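Side-chain contacts in papain inhibitor (Streptomyces mobaraensis, PDB 5NTB), which inhibits the cysteine proteases papain and bromelain and the serine protease trypsin, and serves transglutaminase as a glutamine and lysine donor substrate: residues V35-A39 against A40-T44; P47-P51 against L52-V56; D73-P76 against S77-R80. All coordinates share one frame; numbering follows the deposited sequence.

Interaction 1. Residues V35-A39 against A40-T44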
ATOM      1  N   VAL A  35       2.153  -0.934   2.953  1.00 11.67           N
ATOM      2  CA  VAL A  35       0.958  -0.634   2.178  1.00 11.65           C
ATOM      3  C   VAL A  35       0.118  -1.894   2.027  1.00 13.47           C
ATOM      4  O   VAL A  35       0.639  -3.014   1.934  1.00 11.87           O
ATOM      5  CB  VAL A  35       1.306  -0.035   0.801  1.00 12.28           C
ATOM      6  CG1 VAL A  35       2.021  -1.035  -0.056  1.00 12.27           C
ATOM      7  CG2 VAL A  35       0.041   0.470   0.085  1.00 12.35           C
ATOM      8  N   ALA A  36      -1.199  -1.691   2.019  1.00 12.51           N
ATOM      9  CA  ALA A  36      -2.178  -2.697   1.616  1.00 11.14           C
ATOM     10  C   ALA A  36      -2.616  -2.392   0.192  1.00 11.99           C
ATOM     11  O   ALA A  36      -3.064  -1.273  -0.101  1.00 12.41           O
ATOM     12  CB  ALA A  36      -3.375  -2.702   2.567  1.00 13.16           C
ATOM     13  N   ILE A  37      -2.445  -3.369  -0.692  1.00 12.69           N
ATOM     14  CA  ILE A  37      -2.659  -3.225  -2.130  1.00 12.03           C
ATOM     15  C   ILE A  37      -4.063  -3.696  -2.503  1.00 12.86           C
ATOM     16  O   ILE A  37      -4.526  -4.734  -2.007  1.00 13.38           O
ATOM     17  CB  ILE A  37      -1.579  -4.001  -2.900  1.00 11.49           C
ATOM     18  CG1 ILE A  37      -0.215  -3.338  -2.710  1.00 12.91           C
ATOM     19  CG2 ILE A  37      -1.935  -4.180  -4.395  1.00 12.40           C
ATOM     20  CD1 ILE A  37      -0.124  -1.920  -3.246  1.00 14.24           C
ATOM     21  N   PRO A  38      -4.771  -2.966  -3.369  1.00 12.01           N
ATOM     22  CA  PRO A  38      -6.133  -3.367  -3.758  1.00 11.75           C
ATOM     23  C   PRO A  38      -6.211  -4.791  -4.285  1.00 10.77           C
ATOM     24  O   PRO A  38      -5.307  -5.277  -4.975  1.00 13.72           O
ATOM     25  CB  PRO A  38      -6.503  -2.369  -4.861  1.00 17.27           C
ATOM     26  CG  PRO A  38      -5.572  -1.257  -4.730  1.00 16.23           C
ATOM     27  CD  PRO A  38      -4.376  -1.666  -3.930  1.00 12.80           C
ATOM     28  N   ALA A  39      -7.359  -5.426  -4.011  1.00 15.15           N
ATOM     29  CA  ALA A  39      -7.532  -6.844  -4.303  1.00 17.05           C
ATOM     30  C   ALA A  39      -7.361  -7.157  -5.784  1.00 14.91           C
ATOM     31  O   ALA A  39      -6.954  -8.268  -6.127  1.00 17.23           O
ATOM     32  CB  ALA A  39      -8.907  -7.314  -3.827  1.00 20.56           C
ATOM     33  N   ALA A  40      -7.630  -6.196  -6.670  1.00 15.11           N
ATOM     34  CA  ALA A  40      -7.570  -6.479  -8.102  1.00 17.15           C
ATOM     35  C   ALA A  40      -6.169  -6.847  -8.581  1.00 14.56           C
ATOM     36  O   ALA A  40      -6.029  -7.407  -9.677  1.00 17.17           O
ATOM     37  CB  ALA A  40      -8.094  -5.284  -8.893  1.00 18.32           C
ATOM     38  N   TRP A  41      -5.135  -6.588  -7.781  1.00 13.87           N
ATOM     39  CA  TRP A  41      -3.772  -6.925  -8.157  1.00 13.21           C
ATOM     40  C   TRP A  41      -3.334  -8.293  -7.662  1.00 14.68           C
ATOM     41  O   TRP A  41      -2.267  -8.760  -8.067  1.00 14.98           O
ATOM     42  CB  TRP A  41      -2.806  -5.873  -7.618  1.00 14.50           C
ATOM     43  CG  TRP A  41      -3.094  -4.511  -8.157  1.00 13.16           C
ATOM     44  CD1 TRP A  41      -3.757  -3.493  -7.530  1.00 16.33           C
ATOM     45  CD2 TRP A  41      -2.733  -4.024  -9.453  1.00 12.12           C
ATOM     46  NE1 TRP A  41      -3.836  -2.398  -8.369  1.00 13.03           N
ATOM     47  CE2 TRP A  41      -3.218  -2.704  -9.555  1.00 12.44           C
ATOM     48  CE3 TRP A  41      -2.062  -4.583 -10.547  1.00 14.67           C
ATOM     49  CZ2 TRP A  41      -3.033  -1.929 -10.707  1.00 13.29           C
ATOM     50  CZ3 TRP A  41      -1.875  -3.808 -11.679  1.00 15.34           C
ATOM     51  CH2 TRP A  41      -2.358  -2.500 -11.750  1.00 18.23           C
ATOM     52  N   TRP A  42      -4.121  -8.930  -6.796  1.00 14.06           N
ATOM     53  CA  TRP A  42      -3.749 -10.214  -6.223  1.00 14.01           C
ATOM     54  C   TRP A  42      -4.154 -11.336  -7.171  1.00 18.49           C
ATOM     55  O   TRP A  42      -5.211 -11.276  -7.809  1.00 20.77           O
ATOM     56  CB  TRP A  42      -4.394 -10.379  -4.843  1.00 13.70           C
ATOM     57  CG  TRP A  42      -3.827  -9.364  -3.870  1.00 13.46           C
ATOM     58  CD1 TRP A  42      -4.035  -8.003  -3.887  1.00 14.10           C
ATOM     59  CD2 TRP A  42      -2.913  -9.612  -2.786  1.00 14.15           C
ATOM     60  NE1 TRP A  42      -3.323  -7.398  -2.867  1.00 14.16           N
ATOM     61  CE2 TRP A  42      -2.626  -8.364  -2.183  1.00 14.73           C
ATOM     62  CE3 TRP A  42      -2.317 -10.770  -2.258  1.00 13.62           C
ATOM     63  CZ2 TRP A  42      -1.771  -8.241  -1.096  1.00 15.40           C
ATOM     64  CZ3 TRP A  42      -1.470 -10.643  -1.171  1.00 15.04           C
ATOM     65  CH2 TRP A  42      -1.199  -9.380  -0.604  1.00 16.12           C
ATOM     66  N   THR A  43      -3.287 -12.352  -7.278  1.00 15.24           N
ATOM     67  CA  THR A  43      -3.455 -13.379  -8.310  1.00 18.04           C
ATOM     68  C   THR A  43      -3.486 -14.795  -7.767  1.00 20.89           C
ATOM     69  O   THR A  43      -4.217 -15.631  -8.306  1.00 23.14           O
ATOM     70  CB  THR A  43      -2.336 -13.288  -9.369  1.00 19.38           C
ATOM     71  OG1 THR A  43      -1.048 -13.244  -8.732  1.00 20.69           O
ATOM     72  CG2 THR A  43      -2.520 -12.052 -10.229  1.00 19.56           C
ATOM     73  N   THR A  44      -2.705 -15.095  -6.740  1.00 18.48           N
ATOM     74  CA  THR A  44      -2.642 -16.485  -6.324  1.00 22.91           C
ATOM     75  C   THR A  44      -3.843 -16.839  -5.458  1.00 18.32           C
ATOM     76  O   THR A  44      -4.362 -15.998  -4.724  1.00 20.32           O
ATOM     77  CB  THR A  44      -1.351 -16.762  -5.559  1.00 19.34           C
ATOM     78  OG1 THR A  44      -1.255 -15.864  -4.450  1.00 17.96           O
ATOM     79  CG2 THR A  44      -0.148 -16.566  -6.462  1.00 21.35           C
TER
HETATM   80  O   HOH W   1      -8.224 -10.692  -6.180  1.00 37.45           O

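Interaction 2. Residues P47-P51 against L52-V56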
ATOM      1  N   PRO A  47      -3.232 -16.144  -0.545  1.00 17.16           N
ATOM      2  CA  PRO A  47      -2.620 -14.803  -0.567  1.00 14.93           C
ATOM      3  C   PRO A  47      -1.202 -14.769  -0.028  1.00 14.36           C
ATOM      4  O   PRO A  47      -0.405 -13.933  -0.467  1.00 15.14           O
ATOM      5  CB  PRO A  47      -3.571 -13.959   0.299  1.00 19.98           C
ATOM      6  CG  PRO A  47      -4.411 -14.946   1.046  1.00 24.14           C
ATOM      7  CD  PRO A  47      -4.517 -16.152   0.170  1.00 20.07           C
ATOM      8  N   ASN A  48      -0.852 -15.663   0.904  1.00 13.71           N
ATOM      9  CA  ASN A  48       0.515 -15.659   1.428  1.00 13.12           C
ATOM     10  C   ASN A  48       1.535 -16.031   0.364  1.00 12.66           C
ATOM     11  O   ASN A  48       2.738 -15.816   0.558  1.00 15.00           O
ATOM     12  CB  ASN A  48       0.671 -16.651   2.579  1.00 13.88           C
ATOM     13  CG  ASN A  48      -0.096 -16.269   3.827  1.00 14.39           C
ATOM     14  OD1 ASN A  48      -0.859 -15.284   3.875  1.00 19.01           O
ATOM     15  ND2 ASN A  48       0.103 -17.058   4.856  1.00 10.90           N
ATOM     16  N   ASN A  49       1.084 -16.638  -0.730  1.00 12.86           N
ATOM     17  CA  ASN A  49       1.939 -17.047  -1.831  1.00 13.06           C
ATOM     18  C   ASN A  49       1.902 -16.063  -2.994  1.00 15.08           C
ATOM     19  O   ASN A  49       2.424 -16.365  -4.076  1.00 16.32           O
ATOM     20  CB  ASN A  49       1.517 -18.439  -2.302  1.00 13.93           C
ATOM     21  CG  ASN A  49       2.581 -19.122  -3.135  1.00 15.64           C
ATOM     22  OD1 ASN A  49       3.781 -19.006  -2.849  1.00 15.22           O
ATOM     23  ND2 ASN A  49       2.146 -19.850  -4.168  1.00 15.26           N
ATOM     24  N   ASP A  50       1.315 -14.890  -2.799  1.00 14.05           N
ATOM     25  CA  ASP A  50       1.204 -13.970  -3.921  1.00 14.09           C
ATOM     26  C   ASP A  50       2.559 -13.341  -4.232  1.00 13.88           C
ATOM     27  O   ASP A  50       3.315 -13.008  -3.320  1.00 15.04           O
ATOM     28  CB  ASP A  50       0.191 -12.876  -3.610  1.00 13.25           C
ATOM     29  CG  ASP A  50      -0.335 -12.209  -4.862  1.00 13.66           C
ATOM     30  OD1 ASP A  50       0.390 -11.361  -5.427  1.00 15.13           O
ATOM     31  OD2 ASP A  50      -1.462 -12.556  -5.276  1.00 16.61           O
ATOM     32  N   PRO A  51       2.888 -13.148  -5.510  1.00 14.35           N
ATOM     33  CA  PRO A  51       4.137 -12.444  -5.833  1.00 15.38           C
ATOM     34  C   PRO A  51       4.205 -11.043  -5.253  1.00 14.99           C
ATOM     35  O   PRO A  51       5.312 -10.538  -5.034  1.00 16.73           O
ATOM     36  CB  PRO A  51       4.153 -12.428  -7.371  1.00 18.15           C
ATOM     37  CG  PRO A  51       2.768 -12.849  -7.790  1.00 24.78           C
ATOM     38  CD  PRO A  51       2.246 -13.722  -6.700  1.00 16.22           C
ATOM     39  N   LEU A  52       3.060 -10.419  -4.945  1.00 13.15           N
ATOM     40  CA  LEU A  52       3.076  -9.125  -4.269  1.00 12.83           C
ATOM     41  C   LEU A  52       3.795  -9.171  -2.935  1.00 17.71           C
ATOM     42  O   LEU A  52       4.229  -8.127  -2.446  1.00 16.52           O
ATOM     43  CB  LEU A  52       1.645  -8.637  -4.046  1.00 14.85           C
ATOM     44  CG  LEU A  52       0.952  -8.069  -5.287  1.00 14.68           C
ATOM     45  CD1 LEU A  52      -0.538  -7.929  -5.019  1.00 15.08           C
ATOM     46  CD2 LEU A  52       1.552  -6.712  -5.673  1.00 14.87           C
ATOM     47  N   CYS A  53       3.925 -10.348  -2.342  1.00 15.30           N
ATOM     48  CA  CYS A  53       4.526 -10.503  -1.026  1.00 17.21           C
ATOM     49  C   CYS A  53       6.024 -10.751  -1.070  1.00 19.54           C
ATOM     50  O   CYS A  53       6.649 -10.854  -0.007  1.00 20.17           O
ATOM     51  CB  CYS A  53       3.838 -11.645  -0.283  1.00 16.33           C
ATOM     52  SG  CYS A  53       2.071 -11.315   0.015  1.00 17.66           S
ATOM     53  N   ARG A  54       6.625 -10.825  -2.254  1.00 16.76           N
ATOM     54  CA  ARG A  54       8.024 -11.235  -2.380  1.00 17.52           C
ATOM     55  C   ARG A  54       8.846 -10.118  -3.018  1.00 15.11           C
ATOM     56  O   ARG A  54       9.042 -10.081  -4.235  1.00 18.24           O
ATOM     57  CB  ARG A  54       8.122 -12.527  -3.152  1.00 19.40           C
ATOM     58  CG  ARG A  54       7.456 -13.682  -2.415  1.00 23.38           C
ATOM     59  CD  ARG A  54       7.838 -15.016  -2.999  1.00 23.93           C
ATOM     60  NE  ARG A  54       7.143 -15.265  -4.258  1.00 24.31           N
ATOM     61  CZ  ARG A  54       5.949 -15.837  -4.364  1.00 21.58           C
ATOM     62  NH1 ARG A  54       5.293 -16.240  -3.282  1.00 28.57           N
ATOM     63  NH2 ARG A  54       5.411 -16.012  -5.562  1.00 36.25           N
ATOM     64  N   GLY A  55       9.322  -9.204  -2.179  1.00 17.24           N
ATOM     65  CA  GLY A  55      10.238  -8.176  -2.628  1.00 20.14           C
ATOM     66  C   GLY A  55       9.605  -7.028  -3.371  1.00 18.54           C
ATOM     67  O   GLY A  55      10.311  -6.288  -4.062  1.00 23.12           O
ATOM     68  N   VAL A  56       8.293  -6.852  -3.261  1.00 15.47           N
ATOM     69  CA  VAL A  56       7.601  -5.765  -3.941  1.00 14.13           C
ATOM     70  C   VAL A  56       7.315  -4.657  -2.939  1.00 14.20           C
ATOM     71  O   VAL A  56       6.851  -4.914  -1.820  1.00 15.70           O
ATOM     72  CB  VAL A  56       6.305  -6.253  -4.608  1.00 15.50           C
ATOM     73  CG1 VAL A  56       5.562  -5.076  -5.246  1.00 16.08           C
ATOM     74  CG2 VAL A  56       6.618  -7.337  -5.646  1.00 16.22           C
TER
HETATM   75  O   HOH W   2       7.544 -10.990  -6.541  1.00 22.03           O

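Interaction 3. Residues D73-P76 against S77-R80. With SO4 (sulfate ion), chain D; SO4 (sulfate ion), chain C.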
ATOM      1  N   ASP A  73       0.114  -6.316   2.734  1.00 11.39           N
ATOM      2  CA  ASP A  73      -1.276  -6.600   3.055  1.00 12.24           C
ATOM      3  C   ASP A  73      -2.120  -6.350   1.817  1.00 12.01           C
ATOM      4  O   ASP A  73      -1.658  -5.781   0.823  1.00 11.27           O
ATOM      5  CB  ASP A  73      -1.727  -5.730   4.231  1.00 10.24           C
ATOM      6  CG  ASP A  73      -2.860  -6.340   5.058  1.00 12.26           C
ATOM      7  OD1 ASP A  73      -3.424  -7.389   4.698  1.00 13.67           O
ATOM      8  OD2 ASP A  73      -3.206  -5.703   6.080  1.00 13.10           O
ATOM      9  N   LYS A  74      -3.369  -6.793   1.903  1.00 10.72           N
ATOM     10  CA  LYS A  74      -4.366  -6.676   0.851  1.00 14.27           C
ATOM     11  C   LYS A  74      -5.486  -5.778   1.346  1.00 14.54           C
ATOM     12  O   LYS A  74      -5.886  -5.867   2.507  1.00 17.19           O
ATOM     13  CB  LYS A  74      -4.918  -8.058   0.498  1.00 15.51           C
ATOM     14  CG  LYS A  74      -6.016  -8.113  -0.563  1.00 18.51           C
ATOM     15  CD  LYS A  74      -6.206  -9.575  -0.942  1.00 22.29           C
ATOM     16  CE  LYS A  74      -7.500  -9.864  -1.649  1.00 35.71           C
ATOM     17  NZ  LYS A  74      -7.605 -11.347  -1.776  1.00 29.73           N
ATOM     18  N   CYS A  75      -5.995  -4.913   0.465  1.00 14.37           N
ATOM     19  CA  CYS A  75      -7.144  -4.064   0.765  1.00 13.91           C
ATOM     20  C   CYS A  75      -8.326  -4.574  -0.046  1.00 17.19           C
ATOM     21  O   CYS A  75      -8.436  -4.265  -1.246  1.00 19.12           O
ATOM     22  CB  CYS A  75      -6.829  -2.607   0.417  1.00 19.22           C
ATOM     23  SG  CYS A  75      -8.198  -1.483   0.731  1.00 22.52           S
ATOM     24  N   PRO A  76      -9.220  -5.377   0.540  1.00 18.39           N
ATOM     25  CA  PRO A  76     -10.327  -5.933  -0.253  1.00 19.66           C
ATOM     26  C   PRO A  76     -11.317  -4.890  -0.741  1.00 18.85           C
ATOM     27  O   PRO A  76     -11.966  -5.107  -1.773  1.00 23.36           O
ATOM     28  CB  PRO A  76     -11.000  -6.917   0.718  1.00 25.87           C
ATOM     29  CG  PRO A  76      -9.979  -7.192   1.762  1.00 32.83           C
ATOM     30  CD  PRO A  76      -9.183  -5.937   1.901  1.00 24.13           C
ATOM     31  N   SER A  77     -11.464  -3.773  -0.044  1.00 16.50           N
ATOM     32  CA  SER A  77     -12.467  -2.781  -0.415  1.00 20.42           C
ATOM     33  C   SER A  77     -11.914  -1.672  -1.296  1.00 26.26           C
ATOM     34  O   SER A  77     -12.670  -0.780  -1.698  1.00 27.60           O
ATOM     35  CB  SER A  77     -13.081  -2.171   0.844  1.00 30.05           C
ATOM     36  OG  SER A  77     -12.077  -1.552   1.628  1.00 35.69           O
ATOM     37  N   CYS A  78     -10.623  -1.698  -1.597  1.00 15.44           N
ATOM     38  CA  CYS A  78     -10.011  -0.635  -2.379  1.00 17.36           C
ATOM     39  C   CYS A  78     -10.207  -0.884  -3.861  1.00 15.68           C
ATOM     40  O   CYS A  78     -10.020  -2.001  -4.345  1.00 18.79           O
ATOM     41  CB  CYS A  78      -8.507  -0.553  -2.113  1.00 16.43           C
ATOM     42  SG  CYS A  78      -7.983   0.117  -0.533  1.00 20.95           S
ATOM     43  N   ASP A  79     -10.575   0.170  -4.591  0.64 16.39           N
ATOM     44  CA  ASP A  79     -10.565   0.074  -6.042  0.64 18.04           C
ATOM     45  C   ASP A  79      -9.124   0.061  -6.550  0.64 16.72           C
ATOM     46  O   ASP A  79      -8.160   0.270  -5.798  0.64 13.83           O
ATOM     47  CB  ASP A  79     -11.349   1.226  -6.675  0.64 20.32           C
ATOM     48  CG  ASP A  79     -11.985   0.847  -8.023  0.64 23.39           C
ATOM     49  OD1 ASP A  79     -11.648  -0.211  -8.595  0.64 21.99           O
ATOM     50  OD2 ASP A  79     -12.839   1.617  -8.510  0.64 29.88           O
ATOM     51  N   ARG A  80      -9.002  -0.142  -7.863  1.00 15.44           N
ATOM     52  CA  ARG A  80      -7.730  -0.488  -8.492  1.00 14.74           C
ATOM     53  C   ARG A  80      -6.548   0.418  -8.130  1.00 14.36           C
ATOM     54  O   ARG A  80      -5.421  -0.066  -7.946  1.00 14.63           O
ATOM     55  CB  ARG A  80      -7.962  -0.474  -9.998  1.00 17.27           C
ATOM     56  CG  ARG A  80      -6.831  -0.982 -10.799  1.00 18.14           C
ATOM     57  CD  ARG A  80      -7.219  -0.980 -12.270  1.00 14.53           C
ATOM     58  NE  ARG A  80      -6.046  -1.172 -13.087  1.00 14.50           N
ATOM     59  CZ  ARG A  80      -5.261  -0.186 -13.503  1.00 15.47           C
ATOM     60  NH1 ARG A  80      -5.548   1.078 -13.179  1.00 15.67           N
ATOM     61  NH2 ARG A  80      -4.199  -0.460 -14.238  1.00 17.77           N
TER
HETATM   62  S   SO4 D 202     -12.751   3.358  -3.525  1.00 39.14           S
HETATM   63  O1  SO4 D 202     -12.370   4.433  -4.440  1.00 48.32           O
HETATM   64  O2  SO4 D 202     -13.129   3.912  -2.226  1.00 43.26           O
HETATM   65  O3  SO4 D 202     -11.621   2.433  -3.369  1.00 23.03           O
HETATM   66  O4  SO4 D 202     -13.877   2.622  -4.102  1.00 35.48           O
HETATM   67  S   SO4 C 201      -3.714   3.280 -15.304  1.00 33.33           S
HETATM   68  O1  SO4 C 201      -2.912   4.271 -16.017  1.00 46.85           O
HETATM   69  O2  SO4 C 201      -5.096   3.386 -15.763  1.00 50.16           O
HETATM   70  O3  SO4 C 201      -3.217   1.933 -15.557  1.00 36.03           O
HETATM   71  O4  SO4 C 201      -3.705   3.545 -13.867  1.00 39.49           O

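Interaction 1. Residues V35-A39 against A40-T44
Ile37 and Pro38 meet Trp41 and Trp42 where the chain leaves strand 35-38 through a short 3-10 turn, in a protein of the double-psi beta-barrel family. Two backbone bonds build this turn, each spanning three residues: Trp41 N donates to Pro38 O over 3.1 Å, nearly straight, and Trp42 N donates to Ala39 O over 3.0 Å. A water donates a further bond to Ala39 O, 2.7 Å from that atom.

The turn brings the edge of one indole to the strand's last carbonyls. Trp42 NE1 donates a hydrogen bond to Ile37 O at 3.0 Å, approaching from above the carbonyl plane, with the oxygen tilted 22° from the ring plane. Because Ile37 O also accepts Cys75 N from the neighbouring strand, two donors share this oxygen; the bond from NE1 would restrain the rotation of the Trp42 ring.

Apolar contacts fall to the other indole. Ile37 CG2, anti to the backbone N, reaches obliquely to Trp41 CD1 at 3.7 Å, and Pro38 lies alongside the same ring, its CB 4.0 Å from Trp41 CD1. The ring's NE1 is hydrogen-bonded to Arg80 O, and Phe108 meets it edge-to-face, so Trp41 ties the turn to the loop before strand 82-86 and to strand 104-109. At the Trp42 edge, Pro38 O lies in the ring plane, 3.2 Å from Trp42 CD1.

Interaction 2. Residues P47-P51 against L52-V56
The guanidinium of Arg54 carries Asp50 O and Pro51 CA over one face, both offset toward its rim, while Asn49 O sits at its edge. Arg54 NH1 makes a weak bond to Asn49 O at 3.0 Å, and NH2 a weaker one to the same oxygen at 3.4 Å. The Asn49 amide, turned 49° from the guanidinium, adds its OD1 as a third weak acceptor for NH1, 3.2 Å away. A bend at chi3 (-76°) folds the arginine chain back over the turn to bring its end there.

Asp50 itself opens an Asx turn: its OD1 takes Leu52 N at 2.9 Å through the anti lone pair, along an almost straight bond. Asp50 O receives Cys53 N at 2.9 Å, and Pro51 O receives Arg54 N at 3.1 Å, completing a 3-10 turn in the loop between strands 35-38 and 57-62. A water bridges Pro51 O and Arg54 O. Cys53, within this turn, is joined by a disulfide to Cys23.

The buried Asp50 carboxylate is thus met by backbone N-H groups, Leu52 N at OD1 and Thr43 N and Thr44 N at OD2, which would probably stabilise its negative charge without an ion pair to Arg54.

Interaction 3. Residues D73-P76 against S77-R80
Cys75 and Cys78 close a type I beta turn at the end of strand 65-75, and a disulfide between them staples its two ends together. The bond joins Cys75 SG to Cys78 SG at 2.1 Å, with a chi3 of 76° that makes it right-handed. The two half-cystines reach it differently: in Cys75 the sulfur stands anti to the backbone N (chi1 179°), whereas in Cys78 it stands anti to the carbonyl carbon (chi1 -73°). The turn's own backbone bond, from Cys78 N to Cys75 O, is long and weak at 3.4 Å, so the covalent link probably carries much of the closure; the CA atoms of Cys75 and Cys78 are 5.5 Å apart. Pro76 and Ser77 occupy the corner, where Ser77 OG hangs beside the disulfide, 4.0 Å from Cys75 SG.

Beyond the turn the chain meets two sulfate ions, probably taken up from the crystallisation liquor. Asp79 N donates a straight bond to O3 of the chain D sulfate, at 2.8 Å. The extended side chain of Arg80 carries its guanidinium to the chain C sulfate, where NH1 holds O4 at 3.2 Å and NH2 holds O3 at 2.9 Å, a two-pronged grip with O4 in the guanidinium plane. At the strand side, Asp73 accepts Tyr15 OH at OD2 and Ala22 N at OD1, while Cys75 and Cys78 both pack on Asp84 of strand 82-86. Two cysteines separated by Pro and Ser, linked across a single tight turn, are a Cys-X-X-Cys disulfide, here set between barrel strands 65-75 and 82-86.

Overall arrangement
The three contacts follow one another along the chain, interaction 1 first and interaction 3 last, all in one domain of the double-psi beta-barrel family. Interactions 1 and 3 have centres about 6 Å apart and start from strands 35-38 and 65-75, parallel neighbours in the sheet, so their turns leave the barrel side by side and touch directly. Interaction 2 lies farther out, in the loop leading to strand 57-62; its centre is about 9 Å from that of interaction 1, which it touches, and about 15 Å from that of interaction 3, which it does not. Residues 35-44 therefore link the outer loop to the disulfide turn of this monomeric, secreted inhibitor.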